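Local coordinates for peptidase M16 inactive domain family protein (Pseudomonas fluorescens, PDB 3GWB) that belongs to the M16 family of metallopeptidases and carries its inactive domain, so that any hydrolase activity or metal binding of its own remains uncertain, at residues W17-G22 against A212-V217; L271-L276 against G310-N315; G282-S287 against F334-K339. One frame throughout, in Å; residues are numbered along the deposited sequence.

Interaction 1. Residues W17-G22 against A212-V217; sequences WSTAEG and AIAAQV
Trp17 and Thr19 rest on Ala214 in a small, partly buried contact of a strand end and its turn with a helix, at the point where edge strand 15-18 turns back toward strand 24-29 and helix 207-220 packs against it. The indole comes at the helix with its pyrrole side, and NE1 lies 4.4 Å from Ala214 CB, an oblique approach that makes no stack. Thr19 does the closer touching. Its CG2 methyl sits 3.8 Å from Ala214 O and 4.4 Å from Ala214 CB. With chi1 at 63°, Thr19 OG1 stands between the backbone N and the carbonyl carbon, which leaves the methyl anti to that carbon and facing the helix. Thr19 to Gly22 form a type I beta turn, closed by Gly22 N to Thr19 O at 2.9 Å, and this turn makes the hairpin linking the first two antiparallel strands of the six-stranded mixed sheet. Thr19 OG1 also receives a weak bond from Glu21 N (3.3 Å) inside the turn, while its hydroxyl pairs with Ser218 OG on the helix. Glu21 bends back to the same helix: OE1 bonds to Ser218 OG and accepts a hydrogen bond from a water (2.8 Å), which donates a second to Ala215 O (2.7 Å). Ala215 is at the surface. Val25 of strand 24-29 packs against Trp17, Thr19 and Ala214 alike.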
loop_
_atom_site.group_PDB
_atom_site.type_symbol
_atom_site.label_atom_id
_atom_site.label_comp_id
_atom_site.label_asym_id
_atom_site.label_seq_id
_atom_site.Cartn_x
_atom_site.Cartn_y
_atom_site.Cartn_z
ATOM N N TRP A 17 -5.634 -0.599 -33.590
ATOM C CA TRP A 17 -4.796 -0.248 -34.726
ATOM C C TRP A 17 -3.359 -0.307 -34.240
ATOM O O TRP A 17 -3.115 -0.567 -33.058
ATOM C CB TRP A 17 -5.145 1.157 -35.250
ATOM C CG TRP A 17 -4.891 2.305 -34.293
ATOM C CD1 TRP A 17 -3.743 3.043 -34.176
ATOM C CD2 TRP A 17 -5.816 2.859 -33.343
ATOM N NE1 TRP A 17 -3.901 4.022 -33.221
ATOM C CE2 TRP A 17 -5.164 3.933 -32.698
ATOM C CE3 TRP A 17 -7.137 2.557 -32.983
ATOM C CZ2 TRP A 17 -5.786 4.699 -31.703
ATOM C CZ3 TRP A 17 -7.753 3.321 -31.994
ATOM C CH2 TRP A 17 -7.080 4.379 -31.371
ATOM N N SER A 18 -2.413 -0.103 -35.151
ATOM C CA SER A 18 -1.006 -0.118 -34.793
ATOM C C SER A 18 -0.376 1.209 -35.178
ATOM O O SER A 18 -0.868 1.898 -36.071
ATOM C CB SER A 18 -0.286 -1.261 -35.516
ATOM O OG SER A 18 -0.765 -2.516 -35.060
ATOM N N THR A 19 0.699 1.580 -34.494
ATOM C CA THR A 19 1.392 2.828 -34.817
ATOM C C THR A 19 2.476 2.504 -35.846
ATOM O O THR A 19 2.734 1.334 -36.143
ATOM C CB THR A 19 2.088 3.435 -33.584
ATOM O OG1 THR A 19 3.104 2.532 -33.126
ATOM C CG2 THR A 19 1.078 3.699 -32.465
ATOM N N ALA A 20 3.121 3.536 -36.376
ATOM C CA ALA A 20 4.177 3.341 -37.369
ATOM C C ALA A 20 5.363 2.556 -36.812
ATOM O O ALA A 20 6.170 2.036 -37.584
ATOM C CB ALA A 20 4.649 4.691 -37.906
ATOM N N GLU A 21 5.478 2.474 -35.480
ATOM C CA GLU A 21 6.573 1.733 -34.842
ATOM C C GLU A 21 6.196 0.290 -34.556
ATOM O O GLU A 21 7.001 -0.468 -34.020
ATOM C CB GLU A 21 6.986 2.362 -33.507
ATOM C CG GLU A 21 7.750 3.653 -33.593
ATOM C CD GLU A 21 6.913 4.760 -34.169
ATOM O OE1 GLU A 21 5.698 4.789 -33.873
ATOM O OE2 GLU A 21 7.468 5.600 -34.908
ATOM N N GLY A 22 4.968 -0.084 -34.890
ATOM C CA GLY A 22 4.530 -1.445 -34.649
ATOM C C GLY A 22 3.892 -1.662 -33.285
ATOM O O GLY A 22 3.699 -2.801 -32.864
ATOM N N ALA A 212 -3.662 10.431 -32.044
ATOM C CA ALA A 212 -2.569 11.380 -31.811
ATOM C C ALA A 212 -1.781 11.027 -30.545
ATOM O O ALA A 212 -0.544 11.060 -30.543
ATOM C CB ALA A 212 -3.127 12.808 -31.705
ATOM N N ILE A 213 -2.494 10.689 -29.473
ATOM C CA ILE A 213 -1.855 10.325 -28.212
ATOM C C ILE A 213 -0.982 9.082 -28.404
ATOM O O ILE A 213 0.184 9.046 -27.989
ATOM C CB ILE A 213 -2.903 10.001 -27.118
ATOM C CG1 ILE A 213 -3.806 11.212 -26.864
ATOM C CG2 ILE A 213 -2.205 9.494 -25.866
ATOM C CD1 ILE A 213 -3.081 12.488 -26.625
ATOM N N ALA A 214 -1.549 8.064 -29.039
ATOM C CA ALA A 214 -0.806 6.828 -29.252
ATOM C C ALA A 214 0.417 7.033 -30.131
ATOM O O ALA A 214 1.476 6.478 -29.856
ATOM C CB ALA A 214 -1.720 5.768 -29.848
ATOM N N ALA A 215 0.282 7.825 -31.188
ATOM C CA ALA A 215 1.407 8.073 -32.074
ATOM C C ALA A 215 2.517 8.825 -31.350
ATOM O O ALA A 215 3.698 8.571 -31.578
ATOM C CB ALA A 215 0.961 8.859 -33.293
ATOM N N GLN A 216 2.130 9.753 -30.481
ATOM C CA GLN A 216 3.098 10.547 -29.735
ATOM C C GLN A 216 3.880 9.703 -28.736
ATOM O O GLN A 216 5.095 9.818 -28.637
ATOM C CB GLN A 216 2.391 11.694 -28.994
ATOM C CG GLN A 216 3.276 12.389 -27.970
ATOM C CD GLN A 216 2.555 13.492 -27.211
ATOM O OE1 GLN A 216 1.413 13.318 -26.774
ATOM N NE2 GLN A 216 3.226 14.629 -27.036
ATOM N N VAL A 217 3.179 8.859 -27.990
ATOM C CA VAL A 217 3.833 8.009 -26.999
ATOM C C VAL A 217 4.756 7.024 -27.722
ATOM O O VAL A 217 5.926 6.855 -27.359
ATOM C CB VAL A 217 2.783 7.236 -26.164
ATOM C CG1 VAL A 217 3.464 6.236 -25.244
ATOM C CG2 VAL A 217 1.969 8.214 -25.336
HETATM O O HOH W 1 4.349 7.273 -33.894
#

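Interaction 2. Residues L271-L276 against G310-N315; sequences LGNQIL and GPFMIN
Phe312 of strand 311-319 reaches across to Asn273 and Leu276, one helical turn apart on helix 266-277, and both meet the ring at its edge. The Leu276 part is apolar: CD2 comes within 4.0 Å of Phe312 CZ, near the ring plane. The Asn273 amide stands almost upright to the ring, the two planes 87° apart, and its end approaches Phe312 CE1. Chi1 of 165° sets the Phe312 ring anti to the backbone N, and this carries it over to the helix although the backbones stay well apart, the nearest CA atoms, those of Asn273 and Phe312, being 9.4 Å from each other. The tight part is therefore confined to the ring edge. The looser side lies farther along the strand, where the Ile314 side chain comes no nearer than 5.0 Å to the helical segment and Met313, a partly exposed selenomethionine, starts off away from it. Strand 299-303 flanks the contact, with Phe303 meeting the Phe312 ring at about 55° and Ser301 touching both Leu276 and Phe312. Helix 323-340 packs on Leu276 through Phe334 and Tyr337, and on Ile314 through Val330, joining helix 266-277 to the five-stranded sheet.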
loop_
_atom_site.group_PDB
_atom_site.type_symbol
_atom_site.label_atom_id
_atom_site.label_comp_id
_atom_site.label_asym_id
_atom_site.label_seq_id
_atom_site.Cartn_x
_atom_site.Cartn_y
_atom_site.Cartn_z
ATOM N N LEU A 271 -14.057 -19.703 -12.976
ATOM C CA LEU A 271 -15.259 -19.920 -12.180
ATOM C C LEU A 271 -15.064 -21.117 -11.245
ATOM O O LEU A 271 -15.519 -21.110 -10.099
ATOM C CB LEU A 271 -16.458 -20.157 -13.094
ATOM C CG LEU A 271 -17.817 -20.091 -12.407
ATOM C CD1 LEU A 271 -18.194 -18.628 -12.127
ATOM C CD2 LEU A 271 -18.849 -20.743 -13.308
ATOM N N GLY A 272 -14.371 -22.136 -11.734
ATOM C CA GLY A 272 -14.116 -23.306 -10.910
ATOM C C GLY A 272 -13.232 -22.931 -9.733
ATOM O O GLY A 272 -13.433 -23.402 -8.615
ATOM N N ASN A 273 -12.250 -22.066 -9.982
ATOM C CA ASN A 273 -11.353 -21.635 -8.921
ATOM C C ASN A 273 -12.087 -20.762 -7.926
ATOM O O ASN A 273 -11.835 -20.835 -6.731
ATOM C CB ASN A 273 -10.164 -20.852 -9.476
ATOM C CG ASN A 273 -9.270 -20.332 -8.379
ATOM O OD1 ASN A 273 -9.352 -19.164 -7.986
ATOM N ND2 ASN A 273 -8.428 -21.206 -7.848
ATOM N N GLN A 274 -12.984 -19.924 -8.428
ATOM C CA GLN A 274 -13.759 -19.043 -7.561
ATOM C C GLN A 274 -14.499 -19.863 -6.507
ATOM O O GLN A 274 -14.483 -19.525 -5.323
ATOM C CB GLN A 274 -14.760 -18.224 -8.388
ATOM C CG GLN A 274 -14.125 -17.119 -9.232
ATOM C CD GLN A 274 -15.122 -16.436 -10.166
ATOM O OE1 GLN A 274 -16.235 -16.097 -9.761
ATOM N NE2 GLN A 274 -14.719 -16.223 -11.419
ATOM N N ILE A 275 -15.132 -20.948 -6.946
ATOM C CA ILE A 275 -15.888 -21.832 -6.057
ATOM C C ILE A 275 -14.985 -22.570 -5.065
ATOM O O ILE A 275 -15.352 -22.797 -3.907
ATOM C CB ILE A 275 -16.681 -22.879 -6.881
ATOM C CG1 ILE A 275 -17.689 -22.167 -7.793
ATOM C CG2 ILE A 275 -17.376 -23.867 -5.946
ATOM C CD1 ILE A 275 -18.342 -23.081 -8.829
ATOM N N LEU A 276 -13.801 -22.948 -5.528
ATOM C CA LEU A 276 -12.846 -23.669 -4.696
ATOM C C LEU A 276 -12.154 -22.813 -3.636
ATOM O O LEU A 276 -12.125 -23.184 -2.464
ATOM C CB LEU A 276 -11.782 -24.324 -5.580
ATOM C CG LEU A 276 -10.571 -24.964 -4.897
ATOM C CD1 LEU A 276 -11.004 -26.103 -4.002
ATOM C CD2 LEU A 276 -9.607 -25.475 -5.970
ATOM N N GLY A 310 1.275 -20.303 -16.345
ATOM C CA GLY A 310 1.436 -19.681 -15.049
ATOM C C GLY A 310 1.105 -20.718 -13.999
ATOM O O GLY A 310 0.614 -21.791 -14.330
ATOM N N PRO A 311 1.339 -20.432 -12.720
ATOM C CA PRO A 311 1.025 -21.444 -11.716
ATOM C C PRO A 311 -0.404 -21.432 -11.163
ATOM O O PRO A 311 -1.138 -20.452 -11.291
ATOM C CB PRO A 311 2.038 -21.138 -10.631
ATOM C CG PRO A 311 2.019 -19.621 -10.639
ATOM C CD PRO A 311 2.054 -19.289 -12.118
ATOM N N PHE A 312 -0.786 -22.556 -10.572
ATOM C CA PHE A 312 -2.059 -22.686 -9.890
ATOM C C PHE A 312 -1.526 -22.876 -8.479
ATOM O O PHE A 312 -0.656 -23.727 -8.252
ATOM C CB PHE A 312 -2.838 -23.933 -10.297
ATOM C CG PHE A 312 -3.957 -24.259 -9.344
ATOM C CD1 PHE A 312 -5.136 -23.513 -9.345
ATOM C CD2 PHE A 312 -3.805 -25.270 -8.393
ATOM C CE1 PHE A 312 -6.139 -23.756 -8.397
ATOM C CE2 PHE A 312 -4.800 -25.522 -7.441
ATOM C CZ PHE A 312 -5.974 -24.766 -7.448
HETATM N N MSE A 313 -2.040 -22.098 -7.536
HETATM C CA MSE A 313 -1.538 -22.170 -6.179
HETATM C C MSE A 313 -2.610 -22.025 -5.106
HETATM O O MSE A 313 -3.599 -21.319 -5.292
HETATM C CB MSE A 313 -0.482 -21.076 -6.006
HETATM C CG MSE A 313 0.365 -21.163 -4.760
HETATM SE SE MSE A 313 1.644 -19.883 -4.817
HETATM C CE MSE A 313 2.383 -20.224 -6.429
ATOM N N ILE A 314 -2.398 -22.717 -3.992
ATOM C CA ILE A 314 -3.292 -22.665 -2.841
ATOM C C ILE A 314 -2.402 -22.298 -1.671
ATOM O O ILE A 314 -1.333 -22.886 -1.507
ATOM C CB ILE A 314 -3.913 -24.031 -2.515
ATOM C CG1 ILE A 314 -4.820 -24.485 -3.654
ATOM C CG2 ILE A 314 -4.676 -23.945 -1.191
ATOM C CD1 ILE A 314 -5.322 -25.908 -3.487
ATOM N N ASN A 315 -2.820 -21.335 -0.861
ATOM C CA ASN A 315 -2.006 -20.957 0.288
ATOM C C ASN A 315 -2.822 -20.606 1.522
ATOM O O ASN A 315 -3.945 -20.113 1.426
ATOM C CB ASN A 315 -1.094 -19.786 -0.064
ATOM C CG ASN A 315 -1.864 -18.535 -0.383
ATOM O OD1 ASN A 315 -2.462 -18.414 -1.454
ATOM N ND2 ASN A 315 -1.869 -17.594 0.550
#

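Interaction 3. Residues G282-S287 against F334-K339; sequences GTRLMS and FAEYLK
Arg284, in the first turn of helix 284-292, lays its guanidinium against the ring edge of Tyr337 on helix 323-340. The flat groups are 79° apart: Tyr337 CD1 sits 3.5 Å above the guanidinium plane, offset toward its rim, while Arg284 CZ lies in the plane of the phenol ring, 3.7 Å from CD1. The arginine offers its face and the tyrosine its edge; the cation does not lie over the face of the phenol ring, so this is not a cation-pi contact. Bends at chi2 (66°) and chi3 (73°) fold the arginine chain so that its end lies against the neighbouring helix, where Glu336 CG meets the guanidinium edge at 4.2 Å from NH1. Between the charges of the two segments there is only proximity: Glu336 OE2 stays 4.5 Å from Arg284 NH1, beyond a salt bridge, and bonds to Asn340 instead; Arg284 NH2 forms a salt bridge with Glu346. Among hydrogen bonds, Thr283 is the N-cap of helix 284-292, its OG1 accepting at 3.1 Å from N of Met286, a selenomethionine. Leu285 packs on Val330 and Val333 of helix 323-340, and Tyr337 also touches Ile275 and Leu276 of helix 266-277 and Met404 of helix 397-407.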
loop_
_atom_site.group_PDB
_atom_site.type_symbol
_atom_site.label_atom_id
_atom_site.label_comp_id
_atom_site.label_asym_id
_atom_site.label_seq_id
_atom_site.Cartn_x
_atom_site.Cartn_y
_atom_site.Cartn_z
ATOM N N GLY A 282 -17.853 -18.489 1.556
ATOM C CA GLY A 282 -18.609 -19.570 0.944
ATOM C C GLY A 282 -17.835 -20.590 0.123
ATOM O O GLY A 282 -18.373 -21.648 -0.211
ATOM N N THR A 283 -16.584 -20.288 -0.210
ATOM C CA THR A 283 -15.768 -21.207 -1.005
ATOM C C THR A 283 -15.602 -22.557 -0.305
ATOM O O THR A 283 -15.754 -22.661 0.910
ATOM C CB THR A 283 -14.371 -20.623 -1.274
ATOM O OG1 THR A 283 -13.641 -20.555 -0.046
ATOM C CG2 THR A 283 -14.483 -19.226 -1.872
ATOM N N ARG A 284 -15.280 -23.587 -1.081
ATOM C CA ARG A 284 -15.098 -24.934 -0.546
ATOM C C ARG A 284 -14.002 -24.947 0.521
ATOM O O ARG A 284 -14.194 -25.467 1.622
ATOM C CB ARG A 284 -14.734 -25.895 -1.689
ATOM C CG ARG A 284 -14.888 -27.383 -1.377
ATOM C CD ARG A 284 -16.352 -27.791 -1.143
ATOM N NE ARG A 284 -17.184 -27.826 -2.351
ATOM C CZ ARG A 284 -17.193 -28.814 -3.245
ATOM N NH1 ARG A 284 -16.406 -29.873 -3.093
ATOM N NH2 ARG A 284 -18.023 -28.762 -4.277
ATOM N N LEU A 285 -12.857 -24.358 0.194
ATOM C CA LEU A 285 -11.732 -24.314 1.117
ATOM C C LEU A 285 -12.005 -23.512 2.396
ATOM O O LEU A 285 -11.681 -23.964 3.487
ATOM C CB LEU A 285 -10.489 -23.770 0.405
ATOM C CG LEU A 285 -9.819 -24.713 -0.605
ATOM C CD1 LEU A 285 -8.782 -23.952 -1.394
ATOM C CD2 LEU A 285 -9.167 -25.891 0.123
HETATM N N MSE A 286 -12.588 -22.327 2.277
HETATM C CA MSE A 286 -12.867 -21.535 3.480
HETATM C C MSE A 286 -13.932 -22.199 4.342
HETATM O O MSE A 286 -13.890 -22.125 5.570
HETATM C CB MSE A 286 -13.313 -20.122 3.103
HETATM C CG MSE A 286 -12.161 -19.190 2.785
HETATM SE SE MSE A 286 -11.222 -18.772 4.262
HETATM C CE MSE A 286 -12.010 -17.239 4.671
ATOM N N SER A 287 -14.883 -22.858 3.693
ATOM C CA SER A 287 -15.956 -23.540 4.406
ATOM C C SER A 287 -15.433 -24.713 5.238
ATOM O O SER A 287 -15.735 -24.826 6.425
ATOM C CB SER A 287 -17.003 -24.039 3.412
ATOM O OG SER A 287 -17.943 -24.880 4.053
ATOM N N PHE A 334 -9.334 -30.720 -2.030
ATOM C CA PHE A 334 -8.966 -30.473 -3.418
ATOM C C PHE A 334 -9.294 -31.695 -4.272
ATOM O O PHE A 334 -9.883 -31.574 -5.348
ATOM C CB PHE A 334 -7.473 -30.171 -3.520
ATOM C CG PHE A 334 -7.002 -29.923 -4.918
ATOM C CD1 PHE A 334 -7.496 -28.852 -5.646
ATOM C CD2 PHE A 334 -6.052 -30.754 -5.505
ATOM C CE1 PHE A 334 -7.058 -28.605 -6.943
ATOM C CE2 PHE A 334 -5.604 -30.517 -6.804
ATOM C CZ PHE A 334 -6.109 -29.438 -7.522
ATOM N N ALA A 335 -8.890 -32.869 -3.797
ATOM C CA ALA A 335 -9.144 -34.108 -4.524
ATOM C C ALA A 335 -10.640 -34.286 -4.727
ATOM O O ALA A 335 -11.095 -34.586 -5.829
ATOM C CB ALA A 335 -8.575 -35.288 -3.757
ATOM N N GLU A 336 -11.392 -34.090 -3.646
ATOM C CA GLU A 336 -12.842 -34.217 -3.652
ATOM C C GLU A 336 -13.481 -33.245 -4.641
ATOM O O GLU A 336 -14.440 -33.594 -5.322
ATOM C CB GLU A 336 -13.375 -33.979 -2.231
ATOM C CG GLU A 336 -14.869 -33.694 -2.113
ATOM C CD GLU A 336 -15.742 -34.759 -2.747
ATOM O OE1 GLU A 336 -15.479 -35.966 -2.535
ATOM O OE2 GLU A 336 -16.707 -34.380 -3.449
ATOM N N TYR A 337 -12.947 -32.032 -4.728
ATOM C CA TYR A 337 -13.483 -31.040 -5.657
ATOM C C TYR A 337 -13.274 -31.454 -7.119
ATOM O O TYR A 337 -14.192 -31.352 -7.932
ATOM C CB TYR A 337 -12.831 -29.674 -5.431
ATOM C CG TYR A 337 -13.469 -28.566 -6.240
ATOM C CD1 TYR A 337 -14.781 -28.168 -5.992
ATOM C CD2 TYR A 337 -12.767 -27.923 -7.259
ATOM C CE1 TYR A 337 -15.382 -27.152 -6.738
ATOM C CE2 TYR A 337 -13.361 -26.899 -8.017
ATOM C CZ TYR A 337 -14.672 -26.520 -7.748
ATOM O OH TYR A 337 -15.277 -25.511 -8.486
ATOM N N LEU A 338 -12.065 -31.904 -7.458
ATOM C CA LEU A 338 -11.780 -32.316 -8.834
ATOM C C LEU A 338 -12.576 -33.558 -9.196
ATOM O O LEU A 338 -12.988 -33.735 -10.346
ATOM C CB LEU A 338 -10.289 -32.613 -9.020
ATOM C CG LEU A 338 -9.313 -31.437 -8.967
ATOM C CD1 LEU A 338 -7.904 -31.939 -9.277
ATOM C CD2 LEU A 338 -9.729 -30.374 -9.979
ATOM N N LYS A 339 -12.791 -34.409 -8.201
ATOM C CA LYS A 339 -13.527 -35.651 -8.380
ATOM C C LYS A 339 -15.014 -35.458 -8.667
ATOM O O LYS A 339 -15.540 -36.021 -9.625
ATOM C CB LYS A 339 -13.359 -36.531 -7.139
ATOM C CG LYS A 339 -14.107 -37.856 -7.201
ATOM C CD LYS A 339 -13.927 -38.646 -5.911
ATOM C CE LYS A 339 -14.712 -39.949 -5.934
ATOM N NZ LYS A 339 -14.256 -40.859 -7.022
#

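From the N terminus, interaction 1 comes first: it closes a loop of 189 residues, which runs from 17-22 to 212-217 through nearly the whole six-stranded half of the chain. Interactions 2 and 3 follow on the other side of the chain's centre, about 37 and 47 Å away between centres. Their segments alternate, 271-276, 282-287, 310-315, 334-339, so the two loops of 33 and 46 residues cross. Their centres are only about 10 Å apart and they touch directly: Ile275 O probably bonds to Arg284 N at 2.9 Å. Together they tie helices 266-277, 284-292 and 323-340 to the five-stranded sheet, while interaction 1 joins a hairpin of the six-stranded sheet to helix 207-220.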